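Local atomic coordinates of uncharacterized protein aq_328 (Aquifex aeolicus, PDB entry 1R4V), a protein that is of unknown function but adopts an ancestral histone fold and belongs to a family to which protein heterodimerization activity is tentatively assigned. Residues K27-L32 against D107-Y112; D33-T38 against I100-G105. One frame throughout, in Å; residues are numbered along the deposited sequence.

Contact 1 (K27-L32 against D107-Y112); sequences KGFDKL and DELLEY
Lys31 NZ is held between two carboxylates: it makes a weak, 3.3 Å salt bridge to Glu108 OE2 across the contact, while its stronger partner is Asp103 OD1 in the loop before helix 106-113. The bend of the Glu108 chain at chi2 (92°) turns OE2 toward the end of Lys31, the two side chains crossing at about a right angle. Glu108 CB lies 3.7 Å from Gly28 N, so that the glutamate packs over the start of helix 29-40. Gly28, the N-cap residue, has no room for a side chain: at its positive phi of 93° a CB would jam against the preceding carbonyl and also strike Leu109 CD2. That methyl instead lies 3.9 Å from both Gly28 C and Phe29 CD1, and the other branch, Leu109 CD1, meets Leu32 CD2 at the same distance. Phe29 sends its CE1-CZ edge into one face of Tyr112 in a T-shaped stack, planes at 73° and centroids 5.1 Å apart, with CE1 standing above the centre of the tyrosine ring. A leucine in place of Tyr112 would probably deprive the phenylalanine edge of its aromatic face and leave Glu50 OE2 without the hydroxyl it bonds. Phe29 also packs on Ile49 and Leu53 of helix 46-62, and Leu109 on Met135 of helix 131-149, so the start of helix 29-40 and helix 106-113 each rest on another helix.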
loop_
_atom_site.group_PDB
_atom_site.type_symbol
_atom_site.label_atom_id
_atom_site.label_comp_id
_atom_site.label_asym_id
_atom_site.label_seq_id
_atom_site.Cartn_x
_atom_site.Cartn_y
_atom_site.Cartn_z
ATOM N N LYS A 27 15.640 1.916 -4.172
ATOM C CA LYS A 27 15.628 2.211 -2.741
ATOM C C LYS A 27 14.307 1.781 -2.112
ATOM O O LYS A 27 13.266 1.857 -2.752
ATOM C CB LYS A 27 15.948 3.686 -2.493
ATOM C CG LYS A 27 17.433 3.951 -2.212
ATOM C CD LYS A 27 18.391 3.444 -3.293
ATOM C CE LYS A 27 19.859 3.552 -2.862
ATOM N NZ LYS A 27 20.399 2.371 -2.107
ATOM N N GLY A 28 14.387 1.303 -0.874
ATOM C CA GLY A 28 13.273 0.699 -0.162
ATOM C C GLY A 28 13.148 -0.809 -0.268
ATOM O O GLY A 28 12.711 -1.421 0.700
ATOM N N PHE A 29 13.510 -1.395 -1.413
ATOM C CA PHE A 29 13.324 -2.828 -1.717
ATOM C C PHE A 29 14.072 -3.639 -0.677
ATOM O O PHE A 29 13.536 -4.512 0.008
ATOM C CB PHE A 29 13.853 -3.168 -3.113
ATOM C CG PHE A 29 12.917 -2.875 -4.260
ATOM C CD1 PHE A 29 12.137 -1.726 -4.308
ATOM C CD2 PHE A 29 12.835 -3.766 -5.323
ATOM C CE1 PHE A 29 11.309 -1.475 -5.371
ATOM C CE2 PHE A 29 11.993 -3.525 -6.392
ATOM C CZ PHE A 29 11.231 -2.373 -6.421
ATOM N N ASP A 30 15.359 -3.322 -0.580
ATOM C CA ASP A 30 16.231 -3.751 0.502
ATOM C C ASP A 30 15.512 -3.903 1.848
ATOM O O ASP A 30 15.400 -4.992 2.391
ATOM C CB ASP A 30 17.354 -2.701 0.564
ATOM C CG ASP A 30 16.893 -1.324 0.010
ATOM O OD1 ASP A 30 16.486 -0.384 0.767
ATOM O OD2 ASP A 30 16.878 -1.160 -1.238
ATOM N N LYS A 31 14.983 -2.802 2.375
ATOM C CA LYS A 31 14.362 -2.739 3.696
ATOM C C LYS A 31 13.033 -3.467 3.788
ATOM O O LYS A 31 12.674 -4.019 4.843
ATOM C CB LYS A 31 14.172 -1.261 4.059
ATOM C CG LYS A 31 15.546 -0.608 4.205
ATOM C CD LYS A 31 15.555 0.888 4.018
ATOM C CE LYS A 31 15.020 1.576 5.214
ATOM N NZ LYS A 31 15.840 2.821 5.448
ATOM N N LEU A 32 12.296 -3.444 2.682
ATOM C CA LEU A 32 11.025 -4.154 2.610
ATOM C C LEU A 32 11.305 -5.647 2.614
ATOM O O LEU A 32 10.690 -6.382 3.373
ATOM C CB LEU A 32 10.283 -3.766 1.343
ATOM C CG LEU A 32 8.860 -4.350 1.223
ATOM C CD1 LEU A 32 7.913 -3.738 2.232
ATOM C CD2 LEU A 32 8.376 -4.154 -0.187
ATOM N N ASP A 107 8.839 5.186 2.964
ATOM C CA ASP A 107 9.089 6.503 2.379
ATOM C C ASP A 107 9.739 6.422 1.016
ATOM O O ASP A 107 9.373 7.180 0.120
ATOM C CB ASP A 107 9.918 7.374 3.307
ATOM C CG ASP A 107 9.161 7.736 4.561
ATOM O OD1 ASP A 107 9.740 7.634 5.667
ATOM O OD2 ASP A 107 7.970 8.110 4.521
ATOM N N GLU A 108 10.679 5.491 0.851
ATOM C CA GLU A 108 11.323 5.302 -0.430
ATOM C C GLU A 108 10.353 4.613 -1.385
ATOM O O GLU A 108 10.331 4.917 -2.578
ATOM C CB GLU A 108 12.618 4.484 -0.288
ATOM C CG GLU A 108 13.619 5.048 0.715
ATOM C CD GLU A 108 13.498 4.499 2.141
ATOM O OE1 GLU A 108 12.399 4.554 2.756
ATOM O OE2 GLU A 108 14.533 4.016 2.668
ATOM N N LEU A 109 9.548 3.688 -0.878
ATOM C CA LEU A 109 8.657 2.930 -1.745
ATOM C C LEU A 109 7.540 3.838 -2.279
ATOM O O LEU A 109 7.072 3.697 -3.416
ATOM C CB LEU A 109 8.086 1.739 -0.984
ATOM C CG LEU A 109 9.106 0.673 -0.564
ATOM C CD1 LEU A 109 8.394 -0.267 0.397
ATOM C CD2 LEU A 109 9.678 -0.019 -1.782
ATOM N N LEU A 110 7.128 4.793 -1.457
ATOM C CA LEU A 110 6.115 5.771 -1.857
ATOM C C LEU A 110 6.606 6.560 -3.074
ATOM O O LEU A 110 5.885 6.714 -4.054
ATOM C CB LEU A 110 5.808 6.730 -0.706
ATOM C CG LEU A 110 4.365 7.207 -0.514
ATOM C CD1 LEU A 110 4.422 8.564 0.121
ATOM C CD2 LEU A 110 3.464 7.199 -1.767
ATOM N N GLU A 111 7.836 7.056 -3.020
ATOM C CA GLU A 111 8.418 7.775 -4.155
ATOM C C GLU A 111 8.575 6.872 -5.369
ATOM O O GLU A 111 8.319 7.274 -6.498
ATOM C CB GLU A 111 9.762 8.418 -3.813
ATOM C CG GLU A 111 10.075 9.589 -4.732
ATOM C CD GLU A 111 11.308 10.387 -4.318
ATOM O OE1 GLU A 111 11.344 11.623 -4.582
ATOM O OE2 GLU A 111 12.242 9.781 -3.730
ATOM N N TYR A 112 8.997 5.640 -5.127
ATOM C CA TYR A 112 9.137 4.664 -6.191
ATOM C C TYR A 112 7.852 4.405 -6.967
ATOM O O TYR A 112 7.896 4.364 -8.190
ATOM C CB TYR A 112 9.631 3.347 -5.624
ATOM C CG TYR A 112 9.857 2.334 -6.711
ATOM C CD1 TYR A 112 11.035 2.369 -7.431
ATOM C CD2 TYR A 112 8.899 1.366 -7.025
ATOM C CE1 TYR A 112 11.283 1.467 -8.421
ATOM C CE2 TYR A 112 9.139 0.429 -8.032
ATOM C CZ TYR A 112 10.344 0.500 -8.717
ATOM O OH TYR A 112 10.707 -0.349 -9.731
#

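Contact 2 (D33-T38 against I100-G105); sequences DHYFRT and IEQDMG. With ZN (zinc ion), chain C; CAC (cacodylate ion), chain D.
Ile100 and Tyr35 approach from opposite directions, Ile100 CD1 lying 3.4 Å from Tyr35 OH, while the Ile100 CG2 branch comes up obliquely to the ring 4.1 Å from Tyr35 CE1. Gln102 has CG anti to the backbone N (chi1 179°) and an extended chain, which carries its amide alongside Tyr35. There CD and NE2 both approach Tyr35 CD1 at the ring edge, with the amide and ring planes nearly perpendicular (88°). Water 2 bridges the segments by donating to Gln102 OE1 and to Thr38 OG1, and that hydroxyl in turn donates to His34 O, a carbonyl that Thr38 N reaches from the opposite face. Gln102 NE2 also borders the His34 ring, 3.9 Å from its CD2. In this histone fold, the loop 100-105 runs along helix 29-40, whose other flank carries a zinc ion bound by Asp33 OD2 (2.0 Å), two waters and a cacodylate probably taken up from the crystallisation liquor. His34 ND1 and Arg37 NH1 grip cacodylate O2, and Arg37 NH2 also forms a salt bridge with Asp33 OD1. Asp103 forms an Asx turn, OD2 accepting from Gly105 N at 3.0 Å from above the carboxylate plane. Selenomethionine Met104 bends at chi3 (80°), which brings CE over one face of Tyr35 in a CH-pi contact, 3.8 Å from the ring centroid; SE lies obliquely to the ring in a Met-aromatic contact. Both Met104 and Ile100 also touch Leu140 of helix 131-149. Gly105 then forms the N-cap of helix 106-113.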
loop_
_atom_site.group_PDB
_atom_site.type_symbol
_atom_site.label_atom_id
_atom_site.label_comp_id
_atom_site.label_asym_id
_atom_site.label_seq_id
_atom_site.Cartn_x
_atom_site.Cartn_y
_atom_site.Cartn_z
ATOM N N ASP A 33 12.240 -6.059 1.756
ATOM C CA ASP A 33 12.681 -7.448 1.606
ATOM C C ASP A 33 13.050 -7.975 2.970
ATOM O O ASP A 33 12.509 -8.966 3.472
ATOM C CB ASP A 33 13.842 -7.463 0.612
ATOM C CG ASP A 33 14.525 -8.812 0.446
ATOM O OD1 ASP A 33 14.130 -9.835 1.034
ATOM O OD2 ASP A 33 15.530 -8.894 -0.283
ATOM N N HIS A 34 13.968 -7.252 3.600
ATOM C CA HIS A 34 14.424 -7.582 4.930
ATOM C C HIS A 34 13.287 -7.624 5.970
ATOM O O HIS A 34 13.231 -8.566 6.751
ATOM C CB HIS A 34 15.575 -6.633 5.292
ATOM C CG HIS A 34 16.299 -7.027 6.525
ATOM N ND1 HIS A 34 17.580 -7.537 6.500
ATOM C CD2 HIS A 34 15.916 -6.999 7.820
ATOM C CE1 HIS A 34 17.965 -7.784 7.739
ATOM N NE2 HIS A 34 16.975 -7.468 8.557
ATOM N N TYR A 35 12.363 -6.669 6.009
ATOM C CA TYR A 35 11.243 -6.745 6.952
ATOM C C TYR A 35 10.235 -7.894 6.682
ATOM O O TYR A 35 9.739 -8.554 7.601
ATOM C CB TYR A 35 10.435 -5.430 6.939
ATOM C CG TYR A 35 9.399 -5.404 8.025
ATOM C CD1 TYR A 35 9.754 -5.075 9.316
ATOM C CD2 TYR A 35 8.081 -5.761 7.786
ATOM C CE1 TYR A 35 8.820 -5.057 10.336
ATOM C CE2 TYR A 35 7.133 -5.751 8.802
ATOM C CZ TYR A 35 7.513 -5.400 10.072
ATOM O OH TYR A 35 6.623 -5.385 11.113
ATOM N N PHE A 36 9.864 -8.091 5.424
ATOM C CA PHE A 36 8.941 -9.194 5.105
ATOM C C PHE A 36 9.515 -10.580 5.498
ATOM O O PHE A 36 8.803 -11.447 5.992
ATOM C CB PHE A 36 8.566 -9.120 3.628
ATOM C CG PHE A 36 7.302 -8.333 3.359
ATOM C CD1 PHE A 36 7.166 -7.030 3.798
ATOM C CD2 PHE A 36 6.246 -8.898 2.638
ATOM C CE1 PHE A 36 6.000 -6.308 3.534
ATOM C CE2 PHE A 36 5.085 -8.186 2.378
ATOM C CZ PHE A 36 4.962 -6.884 2.840
ATOM N N ARG A 37 10.809 -10.783 5.283
ATOM C CA ARG A 37 11.445 -12.067 5.561
ATOM C C ARG A 37 11.526 -12.265 7.066
ATOM O O ARG A 37 10.997 -13.234 7.611
ATOM C CB ARG A 37 12.814 -12.117 4.898
ATOM C CG ARG A 37 13.574 -13.400 5.156
ATOM C CD ARG A 37 14.909 -13.497 4.411
ATOM N NE ARG A 37 15.940 -12.614 4.966
ATOM C CZ ARG A 37 16.394 -11.470 4.440
ATOM N NH1 ARG A 37 17.335 -10.813 5.099
ATOM N NH2 ARG A 37 15.962 -10.974 3.286
ATOM N N THR A 38 12.144 -11.309 7.749
ATOM C CA THR A 38 12.437 -11.446 9.180
ATOM C C THR A 38 11.218 -11.307 10.084
ATOM O O THR A 38 11.113 -12.036 11.066
ATOM C CB THR A 38 13.544 -10.441 9.591
ATOM O OG1 THR A 38 13.136 -9.099 9.263
ATOM C CG2 THR A 38 14.770 -10.661 8.747
ATOM N N ILE A 100 4.784 0.182 14.277
ATOM C CA ILE A 100 6.021 -0.505 13.891
ATOM C C ILE A 100 7.210 0.455 13.963
ATOM O O ILE A 100 7.175 1.542 13.388
ATOM C CB ILE A 100 5.897 -1.135 12.488
ATOM C CG1 ILE A 100 4.875 -2.271 12.538
ATOM C CG2 ILE A 100 7.239 -1.677 11.988
ATOM C CD1 ILE A 100 4.465 -2.760 11.199
ATOM N N GLU A 101 8.270 0.042 14.656
ATOM C CA GLU A 101 9.460 0.875 14.854
ATOM C C GLU A 101 10.471 0.742 13.716
ATOM O O GLU A 101 11.071 1.741 13.302
ATOM C CB GLU A 101 10.113 0.567 16.209
ATOM C CG GLU A 101 9.118 0.701 17.359
ATOM C CD GLU A 101 9.716 1.142 18.687
ATOM O OE1 GLU A 101 10.933 0.945 18.920
ATOM O OE2 GLU A 101 8.944 1.696 19.511
ATOM N N GLN A 102 10.639 -0.478 13.208
ATOM C CA GLN A 102 11.549 -0.752 12.098
ATOM C C GLN A 102 11.135 -0.046 10.817
ATOM O O GLN A 102 9.952 0.011 10.472
ATOM C CB GLN A 102 11.635 -2.250 11.818
ATOM C CG GLN A 102 12.563 -2.636 10.645
ATOM C CD GLN A 102 12.987 -4.096 10.691
ATOM O OE1 GLN A 102 13.007 -4.685 11.769
ATOM N NE2 GLN A 102 13.316 -4.683 9.537
ATOM N N ASP A 103 12.126 0.486 10.120
ATOM C CA ASP A 103 11.921 1.120 8.843
ATOM C C ASP A 103 11.824 0.005 7.794
ATOM O O ASP A 103 12.793 -0.729 7.611
ATOM C CB ASP A 103 13.106 2.028 8.585
ATOM C CG ASP A 103 12.997 2.786 7.295
ATOM O OD1 ASP A 103 13.989 3.493 7.008
ATOM O OD2 ASP A 103 12.014 2.749 6.516
HETATM N N MSE A 104 10.681 -0.131 7.116
HETATM C CA MSE A 104 10.541 -1.131 6.037
HETATM C C MSE A 104 10.571 -0.518 4.643
HETATM O O MSE A 104 10.209 -1.161 3.661
HETATM C CB MSE A 104 9.308 -1.998 6.240
HETATM C CG MSE A 104 7.987 -1.274 6.086
HETATM SE SE MSE A 104 6.357 -2.403 6.261
HETATM C CE MSE A 104 6.238 -2.507 8.204
ATOM N N GLY A 105 11.025 0.724 4.550
ATOM C CA GLY A 105 11.289 1.401 3.287
ATOM C C GLY A 105 10.102 2.183 2.746
ATOM O O GLY A 105 10.130 2.594 1.596
HETATM ZN ZN ZN C . 17.090 -10.134 -0.296
HETATM AS AS CAC D . 18.708 -8.394 2.202
HETATM O O1 CAC D . 18.373 -9.739 1.155
HETATM O O2 CAC D . 18.067 -8.466 3.820
HETATM C C1 CAC D . 20.653 -8.112 2.339
HETATM C C2 CAC D . 17.820 -6.897 1.299
HETATM O O HOH W 1 16.191 -12.029 -0.059
HETATM O O HOH W 2 13.815 -7.268 10.818
HETATM O O HOH W 3 18.838 -9.579 -1.210
#

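In the fold
The two contacts are neighbours, with centres about 11 Å apart, on the same side of the chain's centre. Both use helix 29-40: contact 1 takes its first turn and the residues leading into it, contact 2 the turns that follow. Their partners are consecutive, the loop 100-105 leading into helix 106-113. Helix and partners run in opposite order, so contact 2 is nested within the span of chain that contact 1 closes, most of it helical. At the junction Leu32 CB packs 3.5 Å from Met104 O, and the like-charged carboxylates of Glu108 and Asp103 come close (OE1 to OD2 4.2 Å). Together the contacts lay one early helix against a later loop and helix, with helix 131-149 touching both.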